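Local coordinates for Cog5 (Kluyveromyces lactis, PDB 4U6U), which probably helps tether transport vesicles at the Golgi as a subunit of the conserved oligomeric Golgi complex, in which it pairs with Cog7, at residues N121-I135 with N185-C199. The protein carries 7 engineered substitutions. Residues are numbered along the deposited sequence; the frame is centred on the assembly and turned at random.
Sequences NLKMENNPKRIVTLI and NRNSILTLQNLMAAC. Engineered in segment 185-199: Ala-197 (natural residue Glu), Ala-198 (natural residue Glu).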
# COMPACT_ATOMS: atom_id res chain seq x y z
N ASN B 121 -2.66 -6.58 -21.93
CA ASN B 121 -2.94 -7.99 -22.24
C ASN B 121 -1.73 -8.84 -22.63
O ASN B 121 -1.70 -10.03 -22.31
CB ASN B 121 -3.98 -8.11 -23.36
CG ASN B 121 -5.41 -8.02 -22.86
OD1 ASN B 121 -5.67 -7.77 -21.68
ND2 ASN B 121 -6.36 -8.25 -23.77
N LEU B 122 -0.76 -8.23 -23.32
CA LEU B 122 0.48 -8.89 -23.71
C LEU B 122 1.37 -9.10 -22.51
O LEU B 122 1.74 -10.24 -22.18
CB LEU B 122 1.25 -8.06 -24.75
CG LEU B 122 0.95 -8.19 -26.25
CD1 LEU B 122 -0.35 -7.49 -26.65
CD2 LEU B 122 2.14 -7.66 -27.05
N LYS B 123 1.73 -7.99 -21.86
CA LYS B 123 2.55 -8.00 -20.66
C LYS B 123 1.93 -8.92 -19.62
O LYS B 123 2.63 -9.51 -18.80
CB LYS B 123 2.70 -6.60 -20.08
CG LYS B 123 2.73 -5.48 -21.09
CD LYS B 123 4.13 -5.10 -21.53
CE LYS B 123 4.20 -3.63 -21.89
NZ LYS B 123 4.01 -2.75 -20.70
N MET B 124 0.60 -8.99 -19.64
CA MET B 124 -0.15 -9.89 -18.78
C MET B 124 0.34 -11.33 -18.85
O MET B 124 0.34 -12.02 -17.84
CB MET B 124 -1.64 -9.83 -19.12
CG MET B 124 -2.47 -10.54 -18.09
SD MET B 124 -2.56 -9.58 -16.56
CE MET B 124 -2.25 -10.91 -15.41
N GLU B 125 0.67 -11.81 -20.05
CA GLU B 125 1.24 -13.15 -20.19
C GLU B 125 2.78 -13.13 -20.31
O GLU B 125 3.45 -14.04 -19.83
CB GLU B 125 0.62 -13.88 -21.39
CG GLU B 125 -0.81 -14.38 -21.13
CD GLU B 125 -0.86 -15.85 -20.69
OE1 GLU B 125 -1.82 -16.21 -19.97
OE2 GLU B 125 0.04 -16.63 -21.05
N ASN B 126 3.33 -12.08 -20.94
CA ASN B 126 4.76 -11.98 -21.24
C ASN B 126 5.63 -11.71 -20.02
O ASN B 126 6.71 -12.28 -19.88
CB ASN B 126 5.02 -10.87 -22.28
CG ASN B 126 4.41 -11.18 -23.63
OD1 ASN B 126 3.96 -12.29 -23.88
ND2 ASN B 126 4.35 -10.17 -24.50
N ASN B 127 5.17 -10.81 -19.15
CA ASN B 127 5.87 -10.49 -17.92
C ASN B 127 5.04 -10.77 -16.67
O ASN B 127 4.62 -9.84 -15.99
CB ASN B 127 6.26 -9.01 -17.91
CG ASN B 127 7.72 -8.78 -18.22
OD1 ASN B 127 8.59 -8.99 -17.36
ND2 ASN B 127 8.01 -8.35 -19.44
N PRO B 128 4.81 -12.06 -16.35
CA PRO B 128 4.03 -12.31 -15.14
C PRO B 128 4.86 -11.98 -13.93
O PRO B 128 4.34 -11.52 -12.92
CB PRO B 128 3.71 -13.81 -15.21
CG PRO B 128 4.12 -14.24 -16.59
CD PRO B 128 5.22 -13.31 -17.00
N LYS B 129 6.17 -12.21 -14.05
CA LYS B 129 7.08 -11.96 -12.94
C LYS B 129 7.19 -10.46 -12.63
O LYS B 129 7.30 -10.07 -11.46
CB LYS B 129 8.45 -12.57 -13.27
CG LYS B 129 8.33 -14.02 -13.74
CD LYS B 129 9.67 -14.64 -14.10
CE LYS B 129 9.47 -15.92 -14.89
NZ LYS B 129 10.76 -16.49 -15.35
N ARG B 130 7.11 -9.62 -13.66
CA ARG B 130 7.14 -8.17 -13.45
C ARG B 130 5.92 -7.69 -12.67
O ARG B 130 6.04 -6.95 -11.70
CB ARG B 130 7.22 -7.43 -14.79
CG ARG B 130 6.98 -5.93 -14.66
CD ARG B 130 7.75 -5.10 -15.68
NE ARG B 130 7.40 -3.69 -15.59
CZ ARG B 130 8.27 -2.69 -15.43
NH1 ARG B 130 9.58 -2.94 -15.32
NH2 ARG B 130 7.82 -1.44 -15.37
N ILE B 131 4.74 -8.13 -13.11
CA ILE B 131 3.46 -7.74 -12.51
C ILE B 131 3.31 -8.22 -11.07
O ILE B 131 2.79 -7.49 -10.23
CB ILE B 131 2.28 -8.26 -13.36
CG1 ILE B 131 2.21 -7.46 -14.67
CG2 ILE B 131 0.96 -8.14 -12.62
CD1 ILE B 131 1.20 -7.95 -15.63
N VAL B 132 3.76 -9.45 -10.80
CA VAL B 132 3.74 -9.97 -9.43
C VAL B 132 4.53 -9.03 -8.51
O VAL B 132 4.09 -8.75 -7.39
CB VAL B 132 4.31 -11.40 -9.34
CG1 VAL B 132 4.53 -11.80 -7.89
CG2 VAL B 132 3.36 -12.38 -9.99
N THR B 133 5.65 -8.52 -9.01
CA THR B 133 6.48 -7.62 -8.22
C THR B 133 5.71 -6.34 -7.91
O THR B 133 5.73 -5.85 -6.77
CB THR B 133 7.82 -7.27 -8.94
OG1 THR B 133 8.45 -8.46 -9.43
CG2 THR B 133 8.78 -6.53 -8.00
N LEU B 134 5.01 -5.81 -8.91
CA LEU B 134 4.17 -4.62 -8.72
C LEU B 134 3.07 -4.85 -7.68
O LEU B 134 2.84 -4.00 -6.82
CB LEU B 134 3.55 -4.20 -10.05
CG LEU B 134 4.35 -3.24 -10.94
CD1 LEU B 134 5.20 -2.31 -10.08
CD2 LEU B 134 5.19 -3.98 -11.98
N ILE B 135 2.40 -6.00 -7.75
CA ILE B 135 1.34 -6.32 -6.79
C ILE B 135 1.85 -6.33 -5.36
O ILE B 135 1.32 -5.62 -4.50
CB ILE B 135 0.67 -7.69 -7.08
CG1 ILE B 135 -0.11 -7.63 -8.40
CG2 ILE B 135 -0.27 -8.09 -5.94
CD1 ILE B 135 -0.87 -8.90 -8.73
N ASN B 185 -10.00 -10.74 -22.95
CA ASN B 185 -9.93 -10.06 -21.66
C ASN B 185 -10.27 -11.01 -20.52
O ASN B 185 -9.61 -11.00 -19.48
CB ASN B 185 -10.87 -8.84 -21.64
CG ASN B 185 -10.27 -7.60 -22.29
OD1 ASN B 185 -9.19 -7.64 -22.90
ND2 ASN B 185 -10.96 -6.48 -22.16
N ARG B 186 -11.31 -11.82 -20.74
CA ARG B 186 -11.76 -12.84 -19.78
C ARG B 186 -10.59 -13.71 -19.33
O ARG B 186 -10.46 -14.02 -18.14
CB ARG B 186 -12.85 -13.72 -20.41
CG ARG B 186 -12.80 -15.22 -20.10
CD ARG B 186 -13.32 -15.53 -18.69
NE ARG B 186 -13.59 -16.95 -18.46
CZ ARG B 186 -12.67 -17.92 -18.44
NH1 ARG B 186 -11.38 -17.64 -18.61
NH2 ARG B 186 -13.04 -19.17 -18.22
N ASN B 187 -9.77 -14.10 -20.30
CA ASN B 187 -8.55 -14.85 -20.04
C ASN B 187 -7.50 -14.04 -19.28
O ASN B 187 -6.85 -14.56 -18.37
CB ASN B 187 -7.96 -15.37 -21.36
CG ASN B 187 -8.67 -16.61 -21.86
OD1 ASN B 187 -9.38 -17.27 -21.10
ND2 ASN B 187 -8.47 -16.94 -23.13
N SER B 188 -7.35 -12.77 -19.65
CA SER B 188 -6.39 -11.87 -18.98
C SER B 188 -6.75 -11.74 -17.52
O SER B 188 -5.88 -11.59 -16.66
CB SER B 188 -6.38 -10.49 -19.64
OG SER B 188 -5.32 -10.37 -20.57
N ILE B 189 -8.05 -11.78 -17.24
CA ILE B 189 -8.56 -11.71 -15.88
C ILE B 189 -8.37 -13.04 -15.16
O ILE B 189 -8.11 -13.08 -13.95
CB ILE B 189 -10.04 -11.29 -15.88
CG1 ILE B 189 -10.14 -9.84 -16.37
CG2 ILE B 189 -10.67 -11.42 -14.50
CD1 ILE B 189 -11.49 -9.26 -16.21
N LEU B 190 -8.47 -14.13 -15.92
CA LEU B 190 -8.26 -15.47 -15.38
C LEU B 190 -6.84 -15.55 -14.86
O LEU B 190 -6.59 -16.04 -13.75
CB LEU B 190 -8.53 -16.54 -16.46
CG LEU B 190 -8.39 -18.04 -16.19
CD1 LEU B 190 -6.99 -18.54 -16.52
CD2 LEU B 190 -8.76 -18.40 -14.75
N THR B 191 -5.90 -15.04 -15.66
CA THR B 191 -4.50 -15.08 -15.30
C THR B 191 -4.09 -13.98 -14.31
O THR B 191 -3.04 -14.09 -13.71
CB THR B 191 -3.58 -15.00 -16.56
OG1 THR B 191 -3.54 -13.66 -17.07
CG2 THR B 191 -4.07 -15.95 -17.66
N LEU B 192 -4.89 -12.93 -14.14
CA LEU B 192 -4.58 -11.89 -13.15
C LEU B 192 -4.90 -12.34 -11.73
O LEU B 192 -4.20 -12.00 -10.77
CB LEU B 192 -5.33 -10.58 -13.44
CG LEU B 192 -5.06 -9.49 -12.38
CD1 LEU B 192 -3.59 -9.13 -12.36
CD2 LEU B 192 -5.89 -8.23 -12.56
N GLN B 193 -5.97 -13.09 -11.59
CA GLN B 193 -6.42 -13.53 -10.28
C GLN B 193 -5.58 -14.68 -9.75
O GLN B 193 -5.81 -15.16 -8.64
CB GLN B 193 -7.90 -13.89 -10.34
CG GLN B 193 -8.21 -15.18 -11.04
CD GLN B 193 -9.70 -15.32 -11.33
OE1 GLN B 193 -10.48 -14.40 -11.06
NE2 GLN B 193 -10.09 -16.45 -11.90
N ASN B 194 -4.59 -15.12 -10.53
CA ASN B 194 -3.81 -16.31 -10.18
C ASN B 194 -2.63 -16.33 -9.18
O ASN B 194 -2.75 -17.12 -8.24
CB ASN B 194 -3.31 -16.95 -11.48
CG ASN B 194 -4.35 -17.86 -12.12
OD1 ASN B 194 -5.31 -18.28 -11.46
ND2 ASN B 194 -4.18 -18.16 -13.40
N LEU B 195 -1.51 -15.58 -9.22
CA LEU B 195 -1.14 -14.25 -9.74
C LEU B 195 -1.47 -13.26 -8.63
O LEU B 195 -0.55 -12.73 -8.00
CB LEU B 195 -1.76 -13.84 -11.06
CG LEU B 195 -0.77 -13.04 -11.92
CD1 LEU B 195 -0.54 -11.60 -11.42
CD2 LEU B 195 0.57 -13.77 -12.06
N MET B 196 -2.74 -13.00 -8.36
CA MET B 196 -3.05 -12.23 -7.17
C MET B 196 -2.96 -13.15 -5.96
O MET B 196 -2.41 -12.78 -4.92
CB MET B 196 -4.42 -11.57 -7.24
CG MET B 196 -4.37 -10.22 -7.93
SD MET B 196 -5.90 -9.27 -7.78
CE MET B 196 -5.93 -8.88 -6.03
N ALA B 197 -3.49 -14.37 -6.11
CA ALA B 197 -3.42 -15.36 -5.04
C ALA B 197 -1.98 -15.84 -4.80
O ALA B 197 -1.65 -16.27 -3.70
CB ALA B 197 -4.32 -16.54 -5.36
N ALA B 198 -1.13 -15.73 -5.82
CA ALA B 198 0.24 -16.20 -5.74
C ALA B 198 1.04 -15.32 -4.79
O ALA B 198 2.11 -15.70 -4.30
CB ALA B 198 0.89 -16.22 -7.11
N CYS B 199 0.51 -14.13 -4.55
CA CYS B 199 1.10 -13.18 -3.62
C CYS B 199 0.54 -13.37 -2.21
O CYS B 199 -0.61 -13.01 -1.94
CB CYS B 199 0.88 -11.77 -4.12
SG CYS B 199 1.50 -11.55 -5.81
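Met-124 lies across the last turns of helix 175-192 and links a polar end of this contact to an apolar one. Its CB sits 4.0 Å from Ser-188 OG; CG moves on to Thr-191 OG1; SD passes near the backbone O of Ser-188; and CE, carried there by bends at chi2 (73°) and chi3, ends against Leu-192 CB, 3.7 Å away. The side chains of Met-124 and Thr-191 run past each other in opposite senses. At the polar end the amide of Asn-121 uses both its nitrogen and its oxygen: ND2 donates a nearly straight bond (165°) to Asn-185 OD1 at 3.0 Å, the two amide planes being perpendicular, while OD1 takes a weak bond from Ser-188 OG and a hydrogen bond from Lys-157 NZ of helix 143-167. Beyond Met-124, Leu-195 packs against helix 128-141, its two methyl branches divided: CD2 rests on Val-132 CG2 (3.7 Å), CD1 on Ile-135 CD1 (3.8 Å) and Ile-131. Cys-199 SG adds a contact to Val-132 CG1 at 3.7 Å. The chemistry implies a two-part join within the C-terminal Cog5 region: directional hydrogen bonds at helix 175-192, aliphatic and sulfur contacts along the irregular chain after it.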